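Long-range contacts in methylxanthine N1-demethylase NdmA (Pseudomonas putida, PDB 6ICN), which catalyses the N1-demethylation of caffeine to theobromine and formaldehyde, the first step of caffeine degradation, as a Rieske-type non-heme iron oxygenase: residues L263-V269 and F281-E287; A236-S242 and L253-Y258. All blocks are in the same frame, centred on the assembly; numbering follows the deposited sequence.

Contact 1 (L263-V269 and F281-E287); sequences LHVLFNV and FLIFARE. With CFF (caffeine), chain F.
L266 and F284 meet across antiparallel parts of strands 263-274 and 277-286, which form a beta hairpin. Six backbone hydrogen bonds join the pairs V265-A285, F267-I283 and V269-F281. F267 N to I283 O is a short one, at 2.8 Å. Beyond A285, E287 N still bonds L263 O, and the extended E287 side chain reaches across to the main chain of L263. Its CG is anti to the backbone N (chi1 -176°), which brings E287 OE1 to 3.0 Å from L263 N. E287 leaves the strand here, and its side-chain OE1 takes the place its own main-chain O would have in a regular hydrogen-bonded pair.

L266 can be followed outward. CB lies 4.2 Å from CD1 of L282. CG stands anti to the carbonyl carbon (chi1 -57°) and splits into two methyls. CD1 reaches the substrate, 3.4 Å from caffeine C4. CD2 rests 3.9 Å from CB of F284 and also lies at the edge of the H264 ring. One methyl thus lines the caffeine pocket and the other packs within the sheet face.

On the same face, the rings of H264 and F284 are nearly parallel, their planes 6° apart. They are slid so far that they barely overlap, with F284 CD2 4.1 Å from H264 NE2. A285 O lies over one face of the imidazole. N268 has its amide nitrogen bonded to Y173. On the other face, F267 and I283 run side by side, V265 meets A285, and V269 CG1 touches F281 CB.

Helix 293-313 lies against the face of N268, L282, F284 and R286; R286 forms salt bridges with D291 and D293. Strand 250-257 flanks the hairpin beside 263-274, and strand 166-175 flanks it beside 277-286.

Contact 2 (A236-S242 and L253-Y258); sequences APIGSFS and LEVSKY. With CFF (caffeine), chain F.
A beta hairpin of the catalytic-domain sheet, strands 239-246 and 250-257, carries this contact, and its inner face lines the caffeine pocket. S240 pairs with S256 and S242 with E254 as antiparallel hydrogen-bonded pairs. Y258 N adds a bond to I238 O at 3.0 Å.

Just before the strand, P237 is the centre of an inverse gamma turn. Its CG and CD each lie 3.6 Å from caffeine N9, and its O is near the C12 methyl. F241 follows on the pocket side. Its CG is anti to the carbonyl carbon (chi1 -76°), and the ring lies beside V255, with CE1 3.5 Å from V255 CG2. L253 CD2 sits over one ring face, toward the rim, while L253 CD1 is 3.6 Å from F241 CB. The ring's far end, CZ, is 3.9 Å from caffeine C12.

At the other end, Y258 lays its ring on G239. G239 CA sits 3.4 Å from the centroid of the Y258 ring, 5° off the normal, a CH-pi contact. The phenol OH bonds to T226 O. An alanine here would remove the ring over G239 and is likely to leave T226 O without this donor.

The opposite face is polar. One water, 2.7 Å from E254 OE1, joins it to S242 OG. S240 OG bonds D225. The hairpin is thus two-sided: ring carbons of P237 and F241 and the P237 carbonyl oxygen border the N9 and C12 side of caffeine, while serines, a glutamate and water occupy the other face.

In the fold
Reading from the N terminus, the chain first enters contact 2 at 236-242, turns after strand 239-246 and returns along 250-257, so contact 2 closes a hairpin. A short connection leads to strand 263-274, and a second turn brings back 277-286, closing contact 1. The two follow in series, neither nested nor crossed. Strands 250-257 and 263-274 are neighbours, with H264 O 2.7 Å from V255 N in a probable hydrogen bond, so the hairpins form one continuous antiparallel run in the seven-stranded sheet. H264 also packs on P237. Both hairpins touch the same caffeine, and together they form the sheet side of the pocket; helix 293-313, with N300, V303 and F304, also lines it.

Contact 1 (L263-V269 and F281-E287)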
loop_
_atom_site.group_PDB
_atom_site.type_symbol
_atom_site.label_atom_id
_atom_site.label_comp_id
_atom_site.label_asym_id
_atom_site.label_seq_id
_atom_site.Cartn_x
_atom_site.Cartn_y
_atom_site.Cartn_z
ATOM N N LEU A 263 -26.045 36.086 -11.829
ATOM C CA LEU A 263 -25.498 36.128 -10.477
ATOM C C LEU A 263 -24.906 34.771 -10.092
ATOM O O LEU A 263 -25.482 33.720 -10.382
ATOM C CB LEU A 263 -26.588 36.531 -9.482
ATOM C CG LEU A 263 -26.200 36.642 -8.003
ATOM C CD1 LEU A 263 -25.101 37.680 -7.803
ATOM C CD2 LEU A 263 -27.409 36.957 -7.133
ATOM N N HIS A 264 -23.728 34.806 -9.473
ATOM C CA HIS A 264 -23.054 33.618 -8.953
ATOM C C HIS A 264 -22.505 34.005 -7.587
ATOM O O HIS A 264 -21.804 35.014 -7.476
ATOM C CB HIS A 264 -21.937 33.163 -9.912
ATOM C CG HIS A 264 -21.413 31.777 -9.656
ATOM N ND1 HIS A 264 -21.747 30.692 -10.445
ATOM C CD2 HIS A 264 -20.552 31.310 -8.720
ATOM C CE1 HIS A 264 -21.124 29.615 -9.993
ATOM N NE2 HIS A 264 -20.389 29.964 -8.951
ATOM N N VAL A 265 -22.850 33.249 -6.543
ATOM C CA VAL A 265 -22.462 33.586 -5.174
ATOM C C VAL A 265 -21.557 32.486 -4.636
ATOM O O VAL A 265 -21.893 31.301 -4.739
ATOM C CB VAL A 265 -23.685 33.758 -4.257
ATOM C CG1 VAL A 265 -23.250 34.206 -2.870
ATOM C CG2 VAL A 265 -24.689 34.749 -4.868
ATOM N N LEU A 266 -20.429 32.876 -4.051
ATOM C CA LEU A 266 -19.520 31.949 -3.384
ATOM C C LEU A 266 -19.509 32.257 -1.896
ATOM O O LEU A 266 -19.252 33.398 -1.492
ATOM C CB LEU A 266 -18.100 32.049 -3.941
ATOM C CG LEU A 266 -17.964 31.819 -5.441
ATOM C CD1 LEU A 266 -16.632 32.378 -5.911
ATOM C CD2 LEU A 266 -18.065 30.325 -5.763
ATOM N N PHE A 267 -19.785 31.250 -1.078
ATOM C CA PHE A 267 -19.763 31.403 0.370
ATOM C C PHE A 267 -18.703 30.451 0.896
ATOM O O PHE A 267 -18.852 29.224 0.803
ATOM C CB PHE A 267 -21.139 31.120 0.974
ATOM C CG PHE A 267 -21.182 31.187 2.473
ATOM C CD1 PHE A 267 -21.238 32.412 3.136
ATOM C CD2 PHE A 267 -21.185 30.023 3.230
ATOM C CE1 PHE A 267 -21.303 32.464 4.513
ATOM C CE2 PHE A 267 -21.245 30.063 4.630
ATOM C CZ PHE A 267 -21.305 31.286 5.273
ATOM N N ASN A 268 -17.616 31.009 1.409
ATOM C CA ASN A 268 -16.492 30.202 1.868
ATOM C C ASN A 268 -16.231 30.499 3.335
ATOM O O ASN A 268 -16.137 31.667 3.728
ATOM C CB ASN A 268 -15.239 30.478 1.021
ATOM C CG ASN A 268 -14.149 29.430 1.242
ATOM O OD1 ASN A 268 -13.264 29.633 2.077
ATOM N ND2 ASN A 268 -14.225 28.287 0.515
ATOM N N VAL A 269 -16.130 29.451 4.152
ATOM C CA VAL A 269 -15.838 29.632 5.574
ATOM C C VAL A 269 -14.916 28.511 6.060
ATOM O O VAL A 269 -15.041 27.351 5.647
ATOM C CB VAL A 269 -17.148 29.722 6.396
ATOM C CG1 VAL A 269 -18.044 28.468 6.181
ATOM C CG2 VAL A 269 -16.861 29.976 7.882
ATOM N N PHE A 281 -15.303 24.993 4.034
ATOM C CA PHE A 281 -16.610 24.782 3.430
ATOM C C PHE A 281 -16.821 25.788 2.307
ATOM O O PHE A 281 -16.532 26.981 2.472
ATOM C CB PHE A 281 -17.725 24.928 4.485
ATOM C CG PHE A 281 -17.581 23.987 5.660
ATOM C CD1 PHE A 281 -16.757 24.317 6.742
ATOM C CD2 PHE A 281 -18.261 22.768 5.687
ATOM C CE1 PHE A 281 -16.620 23.452 7.832
ATOM C CE2 PHE A 281 -18.121 21.888 6.775
ATOM C CZ PHE A 281 -17.303 22.223 7.843
ATOM N N LEU A 282 -17.320 25.306 1.169
ATOM C CA LEU A 282 -17.774 26.159 0.078
ATOM C C LEU A 282 -19.218 25.816 -0.252
ATOM O O LEU A 282 -19.554 24.644 -0.488
ATOM C CB LEU A 282 -16.916 26.000 -1.190
ATOM C CG LEU A 282 -17.428 26.851 -2.374
ATOM C CD1 LEU A 282 -17.194 28.339 -2.093
ATOM C CD2 LEU A 282 -16.783 26.440 -3.704
ATOM N N ILE A 283 -20.071 26.830 -0.235
ATOM C CA ILE A 283 -21.425 26.743 -0.762
ATOM C C ILE A 283 -21.501 27.722 -1.921
ATOM O O ILE A 283 -21.035 28.861 -1.793
ATOM C CB ILE A 283 -22.473 27.099 0.308
ATOM C CG1 ILE A 283 -22.254 26.287 1.578
ATOM C CG2 ILE A 283 -23.889 26.867 -0.225
ATOM C CD1 ILE A 283 -23.218 26.629 2.694
ATOM N N PHE A 284 -22.072 27.303 -3.048
ATOM C CA PHE A 284 -22.179 28.244 -4.154
ATOM C C PHE A 284 -23.586 28.216 -4.726
ATOM O O PHE A 284 -24.259 27.178 -4.731
ATOM C CB PHE A 284 -21.114 28.010 -5.265
ATOM C CG PHE A 284 -21.268 26.721 -6.016
ATOM C CD1 PHE A 284 -20.676 25.560 -5.551
ATOM C CD2 PHE A 284 -21.987 26.679 -7.199
ATOM C CE1 PHE A 284 -20.805 24.376 -6.257
ATOM C CE2 PHE A 284 -22.141 25.489 -7.903
ATOM C CZ PHE A 284 -21.550 24.337 -7.429
ATOM N N ALA A 285 -24.025 29.389 -5.181
ATOM C CA ALA A 285 -25.382 29.577 -5.680
ATOM C C ALA A 285 -25.323 30.241 -7.041
ATOM O O ALA A 285 -24.458 31.089 -7.286
ATOM C CB ALA A 285 -26.227 30.436 -4.735
ATOM N N ARG A 286 -26.233 29.851 -7.936
ATOM C CA ARG A 286 -26.178 30.437 -9.264
ATOM C C ARG A 286 -27.576 30.667 -9.805
ATOM O O ARG A 286 -28.492 29.870 -9.573
ATOM C CB ARG A 286 -25.366 29.577 -10.246
ATOM C CG ARG A 286 -25.930 28.184 -10.531
ATOM C CD ARG A 286 -24.823 27.362 -11.184
ATOM N NE ARG A 286 -25.296 26.167 -11.877
ATOM C CZ ARG A 286 -25.534 25.003 -11.288
ATOM N NH1 ARG A 286 -25.378 24.867 -9.973
ATOM N NH2 ARG A 286 -25.919 23.958 -12.022
ATOM N N GLU A 287 -27.711 31.776 -10.533
ATOM C CA GLU A 287 -28.970 32.150 -11.164
ATOM C C GLU A 287 -29.230 31.321 -12.415
ATOM O O GLU A 287 -30.346 30.827 -12.624
ATOM C CB GLU A 287 -28.931 33.643 -11.492
ATOM C CG GLU A 287 -30.207 34.195 -12.068
ATOM C CD GLU A 287 -30.084 35.683 -12.355
ATOM O OE1 GLU A 287 -28.939 36.197 -12.407
ATOM O OE2 GLU A 287 -31.135 36.336 -12.525
HETATM N N1 CFF F . -12.033 32.566 -5.288
HETATM C C2 CFF F . -12.529 33.393 -6.262
HETATM C C10 CFF F . -11.169 33.107 -4.254
HETATM C C6 CFF F . -12.330 31.263 -5.282
HETATM N N3 CFF F . -13.335 32.893 -7.233
HETATM O O11 CFF F . -12.256 34.555 -6.260
HETATM C C12 CFF F . -13.868 33.764 -8.277
HETATM C C4 CFF F . -13.637 31.574 -7.231
HETATM C C5 CFF F . -13.155 30.761 -6.270
HETATM N N9 CFF F . -14.395 30.831 -8.057
HETATM O O13 CFF F . -11.892 30.542 -4.426
HETATM N N7 CFF F . -13.626 29.521 -6.502
HETATM C C8 CFF F . -14.387 29.567 -7.602
HETATM C C14 CFF F . -13.520 28.207 -5.892
#

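Contact 2 (A236-S242 and L253-Y258)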
loop_
_atom_site.group_PDB
_atom_site.type_symbol
_atom_site.label_atom_id
_atom_site.label_comp_id
_atom_site.label_asym_id
_atom_site.label_seq_id
_atom_site.Cartn_x
_atom_site.Cartn_y
_atom_site.Cartn_z
ATOM N N ALA A 236 -16.053 30.164 -15.051
ATOM C CA ALA A 236 -15.305 30.942 -14.073
ATOM C C ALA A 236 -16.188 32.062 -13.539
ATOM O O ALA A 236 -16.726 32.847 -14.340
ATOM C CB ALA A 236 -14.034 31.525 -14.691
ATOM N N PRO A 237 -16.395 32.165 -12.209
ATOM C CA PRO A 237 -17.148 33.311 -11.675
ATOM C C PRO A 237 -16.316 34.580 -11.705
ATOM O O PRO A 237 -15.741 34.977 -10.688
ATOM C CB PRO A 237 -17.479 32.888 -10.235
ATOM C CG PRO A 237 -17.259 31.377 -10.212
ATOM C CD PRO A 237 -16.135 31.150 -11.172
ATOM N N ILE A 238 -16.244 35.217 -12.871
ATOM C CA ILE A 238 -15.473 36.440 -13.061
ATOM C C ILE A 238 -16.429 37.556 -13.459
ATOM O O ILE A 238 -17.231 37.393 -14.387
ATOM C CB ILE A 238 -14.367 36.249 -14.116
ATOM C CG1 ILE A 238 -13.173 35.501 -13.505
ATOM C CG2 ILE A 238 -13.934 37.586 -14.690
ATOM C CD1 ILE A 238 -12.402 36.309 -12.472
ATOM N N GLY A 239 -16.353 38.682 -12.751
ATOM C CA GLY A 239 -17.216 39.813 -13.039
ATOM C C GLY A 239 -17.081 40.914 -12.006
ATOM O O GLY A 239 -15.982 41.154 -11.496
ATOM N N SER A 240 -18.183 41.596 -11.690
ATOM C CA SER A 240 -18.178 42.583 -10.617
ATOM C C SER A 240 -18.358 41.876 -9.274
ATOM O O SER A 240 -19.363 41.184 -9.069
ATOM C CB SER A 240 -19.278 43.618 -10.836
ATOM O OG SER A 240 -19.416 44.414 -9.672
ATOM N N PHE A 241 -17.396 42.062 -8.364
ATOM C CA PHE A 241 -17.306 41.317 -7.106
ATOM C C PHE A 241 -17.791 42.176 -5.940
ATOM O O PHE A 241 -17.210 43.231 -5.675
ATOM C CB PHE A 241 -15.859 40.905 -6.816
ATOM C CG PHE A 241 -15.345 39.740 -7.624
ATOM C CD1 PHE A 241 -16.075 39.195 -8.662
ATOM C CD2 PHE A 241 -14.100 39.185 -7.316
ATOM C CE1 PHE A 241 -15.574 38.124 -9.386
ATOM C CE2 PHE A 241 -13.594 38.112 -8.036
ATOM C CZ PHE A 241 -14.337 37.583 -9.073
ATOM N N SER A 242 -18.783 41.693 -5.190
ATOM C CA SER A 242 -19.215 42.361 -3.965
ATOM C C SER A 242 -19.008 41.429 -2.776
ATOM O O SER A 242 -19.663 40.384 -2.694
ATOM C CB SER A 242 -20.680 42.792 -4.058
ATOM O OG SER A 242 -21.105 43.321 -2.822
ATOM N N LEU A 253 -19.174 36.172 -1.364
ATOM C CA LEU A 253 -18.764 36.873 -2.580
ATOM C C LEU A 253 -19.884 36.777 -3.615
ATOM O O LEU A 253 -20.172 35.690 -4.132
ATOM C CB LEU A 253 -17.454 36.300 -3.128
ATOM C CG LEU A 253 -17.040 36.763 -4.529
ATOM C CD1 LEU A 253 -16.934 38.298 -4.601
ATOM C CD2 LEU A 253 -15.703 36.123 -4.939
ATOM N N GLU A 254 -20.511 37.911 -3.930
ATOM C CA GLU A 254 -21.533 37.961 -4.973
ATOM C C GLU A 254 -20.892 38.428 -6.270
ATOM O O GLU A 254 -20.339 39.533 -6.325
ATOM C CB GLU A 254 -22.671 38.897 -4.574
ATOM C CG GLU A 254 -23.477 38.415 -3.382
ATOM C CD GLU A 254 -24.470 39.472 -2.894
ATOM O OE1 GLU A 254 -24.155 40.222 -1.934
ATOM O OE2 GLU A 254 -25.563 39.557 -3.496
ATOM N N VAL A 255 -20.953 37.588 -7.306
ATOM C CA VAL A 255 -20.378 37.900 -8.614
ATOM C C VAL A 255 -21.508 38.170 -9.601
ATOM O O VAL A 255 -22.358 37.304 -9.849
ATOM C CB VAL A 255 -19.472 36.775 -9.142
ATOM C CG1 VAL A 255 -18.833 37.196 -10.466
ATOM C CG2 VAL A 255 -18.403 36.404 -8.125
ATOM N N SER A 256 -21.511 39.367 -10.180
ATOM C CA SER A 256 -22.261 39.608 -11.410
ATOM C C SER A 256 -21.322 39.289 -12.570
ATOM O O SER A 256 -20.482 40.111 -12.944
ATOM C CB SER A 256 -22.778 41.041 -11.452
ATOM O OG SER A 256 -23.418 41.361 -10.228
ATOM N N LYS A 257 -21.455 38.079 -13.128
ATOM C CA LYS A 257 -20.508 37.583 -14.125
ATOM C C LYS A 257 -20.577 38.396 -15.411
ATOM O O LYS A 257 -21.658 38.797 -15.852
ATOM C CB LYS A 257 -20.786 36.114 -14.460
ATOM C CG LYS A 257 -20.538 35.125 -13.326
ATOM C CD LYS A 257 -21.018 33.730 -13.720
ATOM C CE LYS A 257 -20.281 33.210 -14.947
ATOM N NZ LYS A 257 -20.797 31.880 -15.380
ATOM N N TYR A 258 -19.411 38.611 -16.027
ATOM C CA TYR A 258 -19.355 39.309 -17.310
ATOM C C TYR A 258 -19.859 38.428 -18.448
ATOM O O TYR A 258 -20.621 38.889 -19.309
ATOM C CB TYR A 258 -17.924 39.762 -17.604
ATOM C CG TYR A 258 -17.352 40.782 -16.641
ATOM C CD1 TYR A 258 -18.175 41.690 -15.978
ATOM C CD2 TYR A 258 -15.981 40.844 -16.406
ATOM C CE1 TYR A 258 -17.647 42.627 -15.101
ATOM C CE2 TYR A 258 -15.444 41.774 -15.530
ATOM C CZ TYR A 258 -16.280 42.665 -14.882
ATOM O OH TYR A 258 -15.744 43.590 -14.014
HETATM N N1 CFF F . -12.033 32.566 -5.288
HETATM C C2 CFF F . -12.529 33.393 -6.262
HETATM C C10 CFF F . -11.169 33.107 -4.254
HETATM C C6 CFF F . -12.330 31.263 -5.282
HETATM N N3 CFF F . -13.335 32.893 -7.233
HETATM O O11 CFF F . -12.256 34.555 -6.260
HETATM C C12 CFF F . -13.868 33.764 -8.277
HETATM C C4 CFF F . -13.637 31.574 -7.231
HETATM C C5 CFF F . -13.155 30.761 -6.270
HETATM N N9 CFF F . -14.395 30.831 -8.057
HETATM O O13 CFF F . -11.892 30.542 -4.426
HETATM N N7 CFF F . -13.626 29.521 -6.502
HETATM C C8 CFF F . -14.387 29.567 -7.602
HETATM C C14 CFF F . -13.520 28.207 -5.892
HETATM O O HOH W 1 -21.776 39.993 -0.733
HETATM O O HOH W 2 -23.808 42.793 -2.750
#